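PDB 2BJF: choloylglycine hydrolase, which hydrolyses the amide bond of glycine- and taurine-conjugated bile salts, releasing free bile acids, and can also act as a bile acid amine N-acyltransferase. Local coordinates for residues N44-V54 and Y103-S114. Residues are numbered along the deposited sequence; the frame is centred on the assembly and turned at random.
Sequences NKKELTTKYAV and YNFLLWVLANFS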
# COMPACT_ATOMS: atom_id res chain seq x y z
N ASN A 44 -23.46 32.86 -28.56
CA ASN A 44 -23.73 31.99 -29.71
C ASN A 44 -25.21 31.86 -30.09
O ASN A 44 -25.56 31.10 -31.00
CB ASN A 44 -23.10 30.60 -29.50
CG ASN A 44 -23.55 29.93 -28.20
OD1 ASN A 44 -24.71 30.02 -27.81
ND2 ASN A 44 -22.63 29.24 -27.55
N LYS A 45 -26.07 32.61 -29.39
CA LYS A 45 -27.52 32.68 -29.66
C LYS A 45 -28.29 31.37 -29.46
O LYS A 45 -29.48 31.29 -29.77
CB LYS A 45 -27.80 33.29 -31.05
CG LYS A 45 -27.50 34.77 -31.14
CD LYS A 45 -27.95 35.35 -32.47
CE LYS A 45 -27.65 36.84 -32.57
NZ LYS A 45 -28.44 37.66 -31.60
N LYS A 46 -27.61 30.34 -28.94
CA LYS A 46 -28.25 29.05 -28.67
C LYS A 46 -29.24 29.16 -27.51
O LYS A 46 -28.98 29.85 -26.53
CB LYS A 46 -27.20 27.97 -28.37
CG LYS A 46 -26.33 27.61 -29.56
CD LYS A 46 -25.27 26.59 -29.18
CE LYS A 46 -24.28 26.36 -30.32
NZ LYS A 46 -24.90 25.70 -31.50
N GLU A 47 -30.37 28.47 -27.65
CA GLU A 47 -31.46 28.58 -26.68
C GLU A 47 -31.88 27.24 -26.10
O GLU A 47 -31.79 26.20 -26.76
CB GLU A 47 -32.67 29.27 -27.31
CG GLU A 47 -32.45 30.74 -27.67
CD GLU A 47 -33.67 31.41 -28.27
OE1 GLU A 47 -34.75 30.78 -28.32
OE2 GLU A 47 -33.55 32.59 -28.69
N LEU A 48 -32.32 27.27 -24.84
CA LEU A 48 -32.89 26.10 -24.18
C LEU A 48 -34.09 26.53 -23.34
O LEU A 48 -33.99 27.43 -22.50
CB LEU A 48 -31.84 25.40 -23.30
CG LEU A 48 -32.28 24.16 -22.51
CD1 LEU A 48 -31.18 23.11 -22.50
CD2 LEU A 48 -32.70 24.51 -21.09
N THR A 49 -35.24 25.90 -23.59
CA THR A 49 -36.44 26.14 -22.81
C THR A 49 -36.73 24.91 -21.96
O THR A 49 -36.91 23.81 -22.49
CB THR A 49 -37.65 26.51 -23.70
OG1 THR A 49 -37.33 27.63 -24.52
CG2 THR A 49 -38.87 26.85 -22.84
N THR A 50 -36.77 25.10 -20.64
CA THR A 50 -36.97 23.99 -19.71
C THR A 50 -38.35 23.38 -19.83
O THR A 50 -39.35 24.09 -19.95
CB THR A 50 -36.74 24.43 -18.24
OG1 THR A 50 -37.65 25.49 -17.90
CG2 THR A 50 -35.31 24.91 -18.02
N LYS A 51 -38.40 22.05 -19.84
CA LYS A 51 -39.67 21.33 -19.73
C LYS A 51 -39.97 21.11 -18.25
O LYS A 51 -41.09 21.33 -17.80
CB LYS A 51 -39.60 19.99 -20.48
CG LYS A 51 -40.89 19.17 -20.43
CD LYS A 51 -40.72 17.83 -21.11
CE LYS A 51 -41.98 16.99 -20.98
NZ LYS A 51 -41.84 15.68 -21.67
N TYR A 52 -38.94 20.70 -17.51
CA TYR A 52 -39.06 20.46 -16.07
C TYR A 52 -38.29 21.52 -15.27
O TYR A 52 -37.28 22.04 -15.74
CB TYR A 52 -38.54 19.06 -15.72
CG TYR A 52 -39.23 17.94 -16.47
CD1 TYR A 52 -40.60 17.70 -16.30
CD2 TYR A 52 -38.52 17.11 -17.33
CE1 TYR A 52 -41.24 16.67 -16.98
CE2 TYR A 52 -39.15 16.08 -18.02
CZ TYR A 52 -40.51 15.87 -17.84
OH TYR A 52 -41.14 14.84 -18.51
N ALA A 53 -38.79 21.81 -14.08
CA ALA A 53 -38.12 22.72 -13.15
C ALA A 53 -36.83 22.09 -12.64
O ALA A 53 -36.77 20.88 -12.45
CB ALA A 53 -39.04 23.08 -12.00
N VAL A 54 -35.81 22.92 -12.42
CA VAL A 54 -34.47 22.46 -12.07
C VAL A 54 -33.96 23.15 -10.80
O VAL A 54 -34.20 24.34 -10.61
CB VAL A 54 -33.47 22.70 -13.24
CG1 VAL A 54 -32.05 22.30 -12.87
CG2 VAL A 54 -33.92 21.95 -14.50
N TYR A 103 -20.68 22.94 -21.66
CA TYR A 103 -21.21 23.76 -20.57
C TYR A 103 -22.71 23.55 -20.33
O TYR A 103 -23.22 23.84 -19.24
CB TYR A 103 -20.93 25.25 -20.82
CG TYR A 103 -21.66 25.83 -22.01
CD1 TYR A 103 -22.98 26.29 -21.90
CD2 TYR A 103 -21.04 25.93 -23.25
CE1 TYR A 103 -23.65 26.81 -23.00
CE2 TYR A 103 -21.70 26.46 -24.36
CZ TYR A 103 -23.01 26.90 -24.22
OH TYR A 103 -23.68 27.42 -25.31
N ASN A 104 -23.42 23.06 -21.35
CA ASN A 104 -24.87 22.94 -21.31
C ASN A 104 -25.39 21.52 -21.08
O ASN A 104 -26.60 21.32 -20.93
CB ASN A 104 -25.50 23.53 -22.59
CG ASN A 104 -26.95 23.94 -22.40
OD1 ASN A 104 -27.30 24.60 -21.42
ND2 ASN A 104 -27.80 23.55 -23.35
N PHE A 105 -24.49 20.54 -21.03
CA PHE A 105 -24.90 19.14 -20.94
C PHE A 105 -25.76 18.83 -19.71
O PHE A 105 -26.80 18.19 -19.83
CB PHE A 105 -23.69 18.19 -20.99
CG PHE A 105 -24.08 16.73 -20.98
CD1 PHE A 105 -24.42 16.09 -22.17
CD2 PHE A 105 -24.12 16.01 -19.79
CE1 PHE A 105 -24.78 14.74 -22.17
CE2 PHE A 105 -24.48 14.66 -19.79
CZ PHE A 105 -24.82 14.03 -20.98
N LEU A 106 -25.31 19.29 -18.54
CA LEU A 106 -26.02 19.01 -17.30
C LEU A 106 -27.45 19.57 -17.34
O LEU A 106 -28.41 18.85 -17.03
CB LEU A 106 -25.25 19.56 -16.09
CG LEU A 106 -25.44 18.82 -14.76
CD1 LEU A 106 -24.24 19.03 -13.86
CD2 LEU A 106 -26.72 19.23 -14.05
N LEU A 107 -27.58 20.83 -17.73
CA LEU A 107 -28.90 21.46 -17.87
C LEU A 107 -29.75 20.78 -18.94
O LEU A 107 -30.96 20.63 -18.76
CB LEU A 107 -28.75 22.96 -18.16
CG LEU A 107 -30.03 23.80 -18.32
CD1 LEU A 107 -30.92 23.72 -17.08
CD2 LEU A 107 -29.67 25.25 -18.64
N TRP A 108 -29.12 20.36 -20.04
CA TRP A 108 -29.82 19.65 -21.12
C TRP A 108 -30.47 18.36 -20.61
O TRP A 108 -31.60 18.04 -20.99
CB TRP A 108 -28.86 19.37 -22.28
CG TRP A 108 -29.45 18.52 -23.38
CD1 TRP A 108 -30.22 18.95 -24.42
CD2 TRP A 108 -29.31 17.11 -23.54
NE1 TRP A 108 -30.57 17.89 -25.22
CE2 TRP A 108 -30.03 16.74 -24.71
CE3 TRP A 108 -28.65 16.11 -22.82
CZ2 TRP A 108 -30.10 15.42 -25.16
CZ3 TRP A 108 -28.72 14.79 -23.27
CH2 TRP A 108 -29.44 14.46 -24.43
N VAL A 109 -29.76 17.63 -19.75
CA VAL A 109 -30.28 16.41 -19.15
C VAL A 109 -31.48 16.70 -18.25
O VAL A 109 -32.54 16.09 -18.40
CB VAL A 109 -29.18 15.65 -18.35
CG1 VAL A 109 -29.78 14.49 -17.55
CG2 VAL A 109 -28.10 15.13 -19.29
N LEU A 110 -31.31 17.65 -17.33
CA LEU A 110 -32.31 17.92 -16.30
C LEU A 110 -33.55 18.62 -16.84
O LEU A 110 -34.66 18.36 -16.38
CB LEU A 110 -31.71 18.73 -15.16
CG LEU A 110 -30.57 18.08 -14.37
CD1 LEU A 110 -30.15 19.01 -13.25
CD2 LEU A 110 -30.98 16.72 -13.81
N ALA A 111 -33.36 19.52 -17.80
CA ALA A 111 -34.47 20.30 -18.34
C ALA A 111 -35.41 19.48 -19.22
O ALA A 111 -36.59 19.81 -19.34
CB ALA A 111 -33.95 21.51 -19.11
N ASN A 112 -34.89 18.41 -19.82
CA ASN A 112 -35.61 17.71 -20.89
C ASN A 112 -36.19 16.34 -20.54
O ASN A 112 -37.19 15.92 -21.14
CB ASN A 112 -34.72 17.58 -22.13
CG ASN A 112 -34.51 18.91 -22.83
OD1 ASN A 112 -35.47 19.55 -23.28
ND2 ASN A 112 -33.26 19.33 -22.96
N PHE A 113 -35.57 15.64 -19.59
CA PHE A 113 -35.90 14.23 -19.35
C PHE A 113 -36.33 13.94 -17.92
O PHE A 113 -35.93 14.64 -16.99
CB PHE A 113 -34.72 13.34 -19.77
CG PHE A 113 -34.17 13.68 -21.13
CD1 PHE A 113 -34.87 13.34 -22.28
CD2 PHE A 113 -32.96 14.36 -21.25
CE1 PHE A 113 -34.37 13.66 -23.54
CE2 PHE A 113 -32.45 14.68 -22.51
CZ PHE A 113 -33.16 14.34 -23.66
N SER A 114 -37.14 12.89 -17.75
CA SER A 114 -37.72 12.56 -16.45
C SER A 114 -37.09 11.33 -15.78
O SER A 114 -37.31 11.09 -14.59
CB SER A 114 -39.23 12.36 -16.58
OG SER A 114 -39.52 11.23 -17.39
O HOH W 1 -36.64 21.77 -24.18
O HOH W 2 -39.38 14.28 -21.15
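Ala111 O takes two consecutive backbone donors from the loop after strand 47-49: Lys51 N at 2.9 Å and Tyr52 N at 3.1 Å, arriving from opposite faces of its carbonyl plane. In this Ntn hydrolase of the choloylglycine hydrolase family, the contact sets strand 47-49, the second strand of an antiparallel hairpin with 38-40, along helix 105-112, the two N-to-C directions 30° apart. The small methyl of Ala111 suits so close a backbone approach; its CB meets Thr50 CG2 and Leu48 CD2, each at 3.8 Å. Leu48 suits its place by a forked apolar end: chi1 of 179° swings CG away from the backbone N, carrying CD2 to Leu107 CG and Ala111, and CD1 to Asn104 ND2. Asn104 turns its OD1 to Tyr64 OH. Beta-branched Val54, in strand 54-61 of the larger sheet, sets CG1 on Leu110 CD1, the side chains crossing at about a right angle. The Tyr52 ring reaches the backbone of Phe113, its CE2 3.5 Å from Phe113 C, while Lys51 CG covers one ring face. One water joins Lys51 NZ, Tyr52 OH and Asn112 O. Tyr103, whose side chain comes within about 4 Å of bound deoxycholate, meets an amide that works both ways: Asn44 ND2 donates to Tyr103 OH (3.1 Å, 163°), while Asn44 OD1 closes an Asx turn by accepting from Lys46 N.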